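Local coordinates for HIT domain-containing protein (Sulfolobus tokodaii, PDB 2EO4) that binds a zinc ion and probably hydrolyses nucleotide substrates, perhaps adenylyl sulfate, at residues I69-K74 and R133-N138; K112-R117 and K122-L127; L64-I69 and D76-L81. All blocks are in the same frame, centred on the assembly; numbering follows the deposited sequence.

Contact 1. Residues I69-K74 and R133-N138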
# COMPACT_ATOMS: atom_id res chain seq x y z
N ILE A 69 -10.63 4.24 -11.06
CA ILE A 69 -11.04 5.38 -10.26
C ILE A 69 -10.40 6.68 -10.75
O ILE A 69 -11.08 7.70 -10.87
CB ILE A 69 -10.68 5.18 -8.77
CG1 ILE A 69 -11.50 4.02 -8.19
CG2 ILE A 69 -10.94 6.46 -7.98
CD1 ILE A 69 -11.08 3.59 -6.79
N LYS A 70 -9.10 6.64 -11.03
CA LYS A 70 -8.41 7.84 -11.49
C LYS A 70 -9.09 8.41 -12.73
O LYS A 70 -9.27 9.62 -12.86
CB LYS A 70 -6.94 7.55 -11.79
CG LYS A 70 -6.17 8.80 -12.20
CD LYS A 70 -4.71 8.53 -12.52
CE LYS A 70 -4.01 9.82 -12.92
NZ LYS A 70 -2.61 9.59 -13.39
N ASP A 71 -9.46 7.52 -13.64
CA ASP A 71 -10.12 7.92 -14.88
C ASP A 71 -11.51 8.47 -14.60
O ASP A 71 -11.88 9.54 -15.09
CB ASP A 71 -10.21 6.73 -15.83
CG ASP A 71 -10.89 7.07 -17.14
OD1 ASP A 71 -10.34 7.91 -17.89
OD2 ASP A 71 -11.97 6.51 -17.41
N ALA A 72 -12.29 7.74 -13.80
CA ALA A 72 -13.66 8.12 -13.47
C ALA A 72 -13.83 9.47 -12.79
O ALA A 72 -14.70 10.25 -13.16
CB ALA A 72 -14.31 7.03 -12.62
N VAL A 73 -13.00 9.76 -11.79
CA VAL A 73 -13.12 11.03 -11.08
C VAL A 73 -12.07 12.04 -11.55
O VAL A 73 -11.92 13.10 -10.96
CB VAL A 73 -12.99 10.85 -9.55
CG1 VAL A 73 -14.04 9.87 -9.06
CG2 VAL A 73 -11.59 10.37 -9.20
N LYS A 74 -11.36 11.70 -12.62
CA LYS A 74 -10.32 12.56 -13.17
C LYS A 74 -9.35 13.06 -12.10
O LYS A 74 -9.09 14.25 -11.97
CB LYS A 74 -10.96 13.76 -13.89
CG LYS A 74 -11.73 13.37 -15.14
CD LYS A 74 -10.82 12.73 -16.18
CE LYS A 74 -11.59 12.25 -17.40
NZ LYS A 74 -12.56 11.17 -17.06
N ARG A 133 -17.51 1.94 -12.41
CA ARG A 133 -17.71 0.68 -13.11
C ARG A 133 -17.50 0.89 -14.60
O ARG A 133 -16.83 0.09 -15.26
CB ARG A 133 -19.13 0.14 -12.85
CG ARG A 133 -19.28 -0.60 -11.52
CD ARG A 133 -20.72 -1.04 -11.31
NE ARG A 133 -20.85 -1.99 -10.21
CZ ARG A 133 -22.01 -2.54 -9.83
NH1 ARG A 133 -23.13 -2.23 -10.47
NH2 ARG A 133 -22.04 -3.42 -8.83
N GLU A 134 -18.06 1.97 -15.13
CA GLU A 134 -17.92 2.30 -16.54
C GLU A 134 -16.45 2.45 -16.95
O GLU A 134 -16.06 2.00 -18.03
CB GLU A 134 -18.69 3.58 -16.86
CG GLU A 134 -18.53 4.08 -18.29
CD GLU A 134 -19.48 5.23 -18.63
OE1 GLU A 134 -19.66 6.12 -17.77
OE2 GLU A 134 -20.03 5.24 -19.75
N SER A 135 -15.65 3.07 -16.09
CA SER A 135 -14.23 3.26 -16.40
C SER A 135 -13.47 1.94 -16.35
O SER A 135 -12.58 1.69 -17.17
CB SER A 135 -13.58 4.24 -15.41
OG SER A 135 -13.97 5.57 -15.68
N ILE A 136 -13.81 1.09 -15.39
CA ILE A 136 -13.14 -0.20 -15.27
C ILE A 136 -13.49 -1.09 -16.46
O ILE A 136 -12.62 -1.77 -17.00
CB ILE A 136 -13.53 -0.90 -13.94
CG1 ILE A 136 -12.95 -0.10 -12.76
CG2 ILE A 136 -13.04 -2.34 -13.93
CD1 ILE A 136 -13.23 -0.69 -11.38
N GLU A 137 -14.75 -1.08 -16.89
CA GLU A 137 -15.16 -1.89 -18.03
C GLU A 137 -14.32 -1.53 -19.24
O GLU A 137 -13.86 -2.40 -19.97
CB GLU A 137 -16.64 -1.69 -18.33
CG GLU A 137 -17.52 -2.07 -17.16
CD GLU A 137 -18.97 -1.66 -17.35
OE1 GLU A 137 -19.22 -0.60 -17.95
OE2 GLU A 137 -19.85 -2.41 -16.88
N ASN A 138 -14.11 -0.23 -19.45
CA ASN A 138 -13.32 0.23 -20.59
C ASN A 138 -11.88 -0.25 -20.48
O ASN A 138 -11.26 -0.63 -21.48
CB ASN A 138 -13.35 1.75 -20.68
CG ASN A 138 -12.51 2.29 -21.82
OD1 ASN A 138 -12.75 1.96 -22.98
ND2 ASN A 138 -11.53 3.11 -21.50
O HOH W 1 -11.37 3.87 -18.56
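Asp71 and Ala72, at the end of helix 52-72, meet Ser135 of helix 122-143 in a small, partly buried, mainly polar contact between two helices. The backbones come close here, with Ala72 CA 5.7 Å from Ser135 CA. Ser135 is buried and points its side chain at the other helix. Its OG donates to Asp71 OD2 over 2.8 Å. The hydroxyl reaches the anti side of this oxygen and lies 23° out of the carboxylate plane. The Asp71 carboxylate comes from a side chain whose CG stands opposite the backbone N (chi1 180°), which carries it across to the serine. Ala72 lies beside the bond, its CB 3.4 Å from Ser135 OG. The hydroxyl also has a weak hydrogen bond to Ile131 O, one turn back in its own helix.

A water widens the polar link. It donates to Asp71 OD2 and to Ser135 O, each over 2.9 Å, and accepts from Asn138 ND2 over 3.0 Å. Lys74 belongs to the same helix end. With its positive phi it is the C-prime residue of a Schellman motif, and its NZ donates to Asp71 O over 2.6 Å. Beside the polar patch, Ala72 and Ile69 pack on Ile132 of helix 122-143.

OD2 is thus gripped twice, by the serine hydroxyl and by the water. Such donors would favour an ionised carboxylate. The bonds join the C-terminal end of helix 52-72 to the middle of helix 122-143 through one acidic oxygen.

Contact 2. Residues K112-R117 and K122-L127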
# COMPACT_ATOMS: atom_id res chain seq x y z
N LYS A 112 -21.31 16.85 -7.28
CA LYS A 112 -21.88 17.90 -6.44
C LYS A 112 -21.24 17.94 -5.06
O LYS A 112 -20.16 17.38 -4.86
CB LYS A 112 -23.40 17.70 -6.30
CG LYS A 112 -24.18 18.10 -7.54
CD LYS A 112 -23.78 17.28 -8.76
CE LYS A 112 -24.34 17.88 -10.04
NZ LYS A 112 -23.81 19.25 -10.28
N SER A 113 -21.91 18.59 -4.12
CA SER A 113 -21.42 18.72 -2.76
C SER A 113 -20.87 17.41 -2.20
O SER A 113 -21.45 16.35 -2.39
CB SER A 113 -22.53 19.24 -1.84
OG SER A 113 -23.62 18.32 -1.81
N PHE A 114 -19.74 17.51 -1.52
CA PHE A 114 -19.09 16.36 -0.91
C PHE A 114 -18.69 16.75 0.51
O PHE A 114 -18.11 17.81 0.72
CB PHE A 114 -17.84 15.97 -1.71
CG PHE A 114 -17.08 14.82 -1.11
CD1 PHE A 114 -17.55 13.51 -1.24
CD2 PHE A 114 -15.90 15.04 -0.41
CE1 PHE A 114 -16.85 12.45 -0.66
CE2 PHE A 114 -15.20 13.99 0.18
CZ PHE A 114 -15.68 12.69 0.05
N LYS A 115 -19.01 15.89 1.47
CA LYS A 115 -18.67 16.15 2.86
C LYS A 115 -17.58 15.19 3.32
O LYS A 115 -17.86 14.07 3.74
CB LYS A 115 -19.91 15.99 3.74
CG LYS A 115 -21.05 16.94 3.37
CD LYS A 115 -22.29 16.70 4.23
CE LYS A 115 -22.02 16.97 5.70
NZ LYS A 115 -23.21 16.71 6.56
N PRO A 116 -16.31 15.63 3.27
CA PRO A 116 -15.14 14.84 3.67
C PRO A 116 -15.27 14.12 5.01
O PRO A 116 -15.71 14.71 6.00
CB PRO A 116 -14.01 15.86 3.66
CG PRO A 116 -14.40 16.77 2.55
CD PRO A 116 -15.89 16.97 2.80
N ARG A 117 -14.88 12.85 5.02
CA ARG A 117 -14.89 12.01 6.22
C ARG A 117 -16.26 11.69 6.82
O ARG A 117 -16.34 11.13 7.91
CB ARG A 117 -13.99 12.63 7.29
CG ARG A 117 -12.54 12.72 6.88
CD ARG A 117 -11.68 13.38 7.95
NE ARG A 117 -10.27 13.43 7.56
CZ ARG A 117 -9.81 14.09 6.50
NH1 ARG A 117 -10.64 14.77 5.72
NH2 ARG A 117 -8.51 14.07 6.22
N LYS A 122 -27.32 9.28 -0.57
CA LYS A 122 -27.43 8.12 -1.44
C LYS A 122 -26.94 8.39 -2.87
O LYS A 122 -26.27 7.54 -3.47
CB LYS A 122 -28.89 7.64 -1.50
CG LYS A 122 -29.10 6.43 -2.39
CD LYS A 122 -30.57 6.06 -2.52
CE LYS A 122 -31.18 5.69 -1.18
NZ LYS A 122 -32.63 5.34 -1.30
N GLU A 123 -27.28 9.56 -3.39
CA GLU A 123 -26.89 9.94 -4.75
C GLU A 123 -25.39 9.81 -5.02
O GLU A 123 -24.99 9.44 -6.13
CB GLU A 123 -27.34 11.38 -5.02
CG GLU A 123 -28.86 11.57 -5.07
CD GLU A 123 -29.56 11.12 -3.80
OE1 GLU A 123 -29.18 11.58 -2.70
OE2 GLU A 123 -30.51 10.32 -3.91
N TYR A 124 -24.57 10.13 -4.03
CA TYR A 124 -23.12 10.04 -4.16
C TYR A 124 -22.67 8.62 -4.50
O TYR A 124 -21.90 8.40 -5.44
CB TYR A 124 -22.44 10.48 -2.86
CG TYR A 124 -20.98 10.05 -2.75
CD1 TYR A 124 -19.96 10.82 -3.31
CD2 TYR A 124 -20.64 8.87 -2.09
CE1 TYR A 124 -18.63 10.42 -3.22
CE2 TYR A 124 -19.31 8.46 -2.00
CZ TYR A 124 -18.31 9.24 -2.57
OH TYR A 124 -17.00 8.84 -2.48
N TYR A 125 -23.14 7.65 -3.71
CA TYR A 125 -22.76 6.26 -3.90
C TYR A 125 -23.25 5.69 -5.23
O TYR A 125 -22.53 4.95 -5.89
CB TYR A 125 -23.32 5.41 -2.75
CG TYR A 125 -22.85 5.87 -1.39
CD1 TYR A 125 -21.59 5.53 -0.91
CD2 TYR A 125 -23.65 6.71 -0.62
CE1 TYR A 125 -21.13 6.02 0.32
CE2 TYR A 125 -23.21 7.20 0.61
CZ TYR A 125 -21.95 6.86 1.07
OH TYR A 125 -21.50 7.36 2.27
N GLU A 126 -24.46 6.05 -5.62
CA GLU A 126 -25.01 5.55 -6.87
C GLU A 126 -24.23 6.07 -8.07
O GLU A 126 -23.88 5.31 -8.97
CB GLU A 126 -26.49 5.93 -6.98
CG GLU A 126 -27.32 5.45 -5.80
CD GLU A 126 -28.79 5.79 -5.93
OE1 GLU A 126 -29.10 6.95 -6.26
OE2 GLU A 126 -29.63 4.90 -5.68
N LEU A 127 -23.94 7.36 -8.08
CA LEU A 127 -23.20 7.96 -9.19
C LEU A 127 -21.75 7.47 -9.27
O LEU A 127 -21.28 7.08 -10.33
CB LEU A 127 -23.21 9.48 -9.08
CG LEU A 127 -22.43 10.22 -10.18
CD1 LEU A 127 -23.00 9.85 -11.54
CD2 LEU A 127 -22.51 11.72 -9.95
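Phe114 CA and Tyr124 CA are 8.2 Å apart, the nearest CA pair between the irregular chain 112-117 and the early part of helix 122-143. The gap is bridged by two aromatic side chains. Tyr124 points from the helix toward the loop. Phe114 sets out alongside, but its ring ends nearer the helix.

Both residues hold CG opposite the backbone N (chi1 177° in Phe114 and 163° in Tyr124), and the rings meet at neighbouring corners. Phe114 CE1 lies 3.7 Å from Tyr124 CE1 and 4.0 Å from Tyr124 CZ. Phe114 CD1 is 3.8 Å from Tyr124 CE1. The centroids are 5.7 Å apart and the planes make 43°, an oblique meeting of rings. It is apolar packing with a limited overlap.

Tyr124 also leans on its neighbour in the helix. Its CD2 sits 3.6 Å above the plane of the Tyr125 ring, over the ring centre. The hydroxyls of both tyrosines have partners beyond: Tyr124 OH accepts from Gly34 N, and Tyr125 OH is bonded to Lys28 O, both in the loop ahead of strand 36-40, and to Gln120 N, just ahead of the helix. Phe114 packs further on Pro30, Tyr107 and Gln120.

The tyrosine hydroxyl bond helps to fix where the Tyr124 ring lies, and Phe114 rests on that ring. The arrangement is an aromatic cluster where loops converge on the start of a helix. Here it joins the long connection after strand 97-102 to the C-terminal helix of this histidine triad protein, away from the zinc site.

Contact 3. Residues L64-I69 and D76-L81; sequences LVSLGI and DGLRLL
Ser66 of helix 52-72 lies against Leu78 and Leu80 of strand 77-84, a buried helix-on-sheet contact within the HIT fold. The first shell is made of two leucine ends and one serine. Leu78 CD1 reaches the helix at its backbone, 3.6 Å from Ser66 O, and touches the serine side chain at CB over 3.7 Å. Leu80 comes from two residues further along the strand. Its CB starts out to one side, but its branch turns in, and CD2 stops 3.6 Å from Ser66 OG. The other methyl, CD1, is 4.1 Å from the same oxygen. The two leucines, two residues apart, share a face of the strand. In Leu80, CG stands opposite the carbonyl carbon (chi1 -56°), and this helps to bring its methyls in to Ser66.

Between the segments the contact is van der Waals packing. The serine is small enough to let the helix backbone come near the leucine methyls. Ile69 also points to the strand, though its side chain stays further off.

Around this shell, Ser66 and Val65 pack on Ile99 of strand 97-102, and Leu48 of the second subunit packs on Ser66. Strand 77-84 is the outermost strand of its own chain, but residues 78-81 pair antiparallel with a strand of the second subunit, and the sheet continues across the interface. The hydroxyl beside the Leu80 methyls has its polar partner within its own helix: Ser66 OG is hydrogen-bonded to Val62 O.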
# COMPACT_ATOMS: atom_id res chain seq x y z
N LEU A 64 -5.77 -2.26 -11.28
CA LEU A 64 -6.93 -2.10 -12.15
C LEU A 64 -7.95 -1.11 -11.59
O LEU A 64 -8.38 -0.17 -12.28
CB LEU A 64 -7.62 -3.45 -12.38
CG LEU A 64 -8.96 -3.39 -13.13
CD1 LEU A 64 -8.75 -2.77 -14.50
CD2 LEU A 64 -9.54 -4.79 -13.26
N VAL A 65 -8.36 -1.32 -10.34
CA VAL A 65 -9.34 -0.45 -9.72
C VAL A 65 -8.82 0.98 -9.60
O VAL A 65 -9.57 1.93 -9.80
CB VAL A 65 -9.75 -0.99 -8.34
CG1 VAL A 65 -10.73 -0.03 -7.66
CG2 VAL A 65 -10.40 -2.37 -8.50
N SER A 66 -7.54 1.13 -9.27
CA SER A 66 -6.95 2.46 -9.15
C SER A 66 -7.01 3.18 -10.51
O SER A 66 -7.38 4.35 -10.58
CB SER A 66 -5.49 2.38 -8.68
OG SER A 66 -5.41 1.93 -7.33
N LEU A 67 -6.64 2.48 -11.58
CA LEU A 67 -6.69 3.09 -12.90
C LEU A 67 -8.13 3.51 -13.20
O LEU A 67 -8.38 4.59 -13.72
CB LEU A 67 -6.19 2.11 -13.97
CG LEU A 67 -4.68 1.92 -14.03
CD1 LEU A 67 -4.33 0.74 -14.94
CD2 LEU A 67 -4.02 3.20 -14.54
N GLY A 68 -9.07 2.63 -12.85
CA GLY A 68 -10.48 2.92 -13.09
C GLY A 68 -10.96 4.15 -12.34
O GLY A 68 -11.63 5.01 -12.91
N ILE A 69 -10.63 4.24 -11.06
CA ILE A 69 -11.04 5.38 -10.26
C ILE A 69 -10.40 6.68 -10.75
O ILE A 69 -11.08 7.70 -10.87
CB ILE A 69 -10.68 5.18 -8.77
CG1 ILE A 69 -11.50 4.02 -8.19
CG2 ILE A 69 -10.94 6.46 -7.98
CD1 ILE A 69 -11.08 3.59 -6.79
N ASP A 76 -5.74 13.58 -10.15
CA ASP A 76 -4.38 13.89 -10.56
C ASP A 76 -3.44 12.94 -9.83
O ASP A 76 -2.30 12.72 -10.26
CB ASP A 76 -4.03 15.33 -10.20
CG ASP A 76 -4.84 16.33 -11.00
OD1 ASP A 76 -4.84 16.20 -12.25
OD2 ASP A 76 -5.47 17.22 -10.40
N GLY A 77 -3.92 12.38 -8.73
CA GLY A 77 -3.11 11.45 -7.97
C GLY A 77 -3.95 10.50 -7.14
O GLY A 77 -5.18 10.63 -7.09
N LEU A 78 -3.29 9.55 -6.50
CA LEU A 78 -3.96 8.57 -5.66
C LEU A 78 -3.04 8.17 -4.52
O LEU A 78 -1.83 8.05 -4.72
CB LEU A 78 -4.30 7.30 -6.44
CG LEU A 78 -5.18 7.38 -7.69
CD1 LEU A 78 -5.14 6.02 -8.39
CD2 LEU A 78 -6.60 7.76 -7.32
N ARG A 79 -3.62 7.97 -3.35
CA ARG A 79 -2.88 7.52 -2.17
C ARG A 79 -3.34 6.09 -1.94
O ARG A 79 -4.54 5.85 -1.79
CB ARG A 79 -3.24 8.35 -0.94
CG ARG A 79 -2.90 9.84 -1.00
CD ARG A 79 -3.65 10.61 0.09
NE ARG A 79 -3.41 10.06 1.43
CZ ARG A 79 -4.17 10.32 2.49
NH1 ARG A 79 -5.21 11.13 2.39
NH2 ARG A 79 -3.87 9.77 3.67
N LEU A 80 -2.41 5.13 -1.92
CA LEU A 80 -2.76 3.74 -1.66
C LEU A 80 -2.17 3.37 -0.30
O LEU A 80 -1.00 3.65 -0.04
CB LEU A 80 -2.15 2.81 -2.71
CG LEU A 80 -2.47 3.08 -4.17
CD1 LEU A 80 -1.98 1.91 -5.02
CD2 LEU A 80 -3.96 3.29 -4.34
N LEU A 81 -2.97 2.74 0.55
CA LEU A 81 -2.44 2.36 1.85
C LEU A 81 -3.21 1.25 2.54
O LEU A 81 -4.37 1.00 2.24
CB LEU A 81 -2.39 3.57 2.79
CG LEU A 81 -3.73 4.17 3.23
CD1 LEU A 81 -3.56 4.87 4.57
CD2 LEU A 81 -4.23 5.15 2.17

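In the fold
Contact 3 comes first along the chain and closes before contact 2 opens, while the segments of contacts 1 and 3 alternate. Both segments of contact 2 fall between the two segments of contact 1. Contacts 1 and 3 share Ile69 and helix 52-72, and their centres are about 10 Å apart. They touch directly, with Ser135 CB 3.3 Å from Gly68 O. Helix 52-72 thus meets both helix 122-143 and strand 77-84. Contact 2 is about 17 Å from contact 1 and about 18 Å from contact 3, centre to centre. Contacts 1 and 3 connect the C-terminal helix to the strand that pairs with the second subunit. Contact 2 ties the preceding loop to the start of that helix.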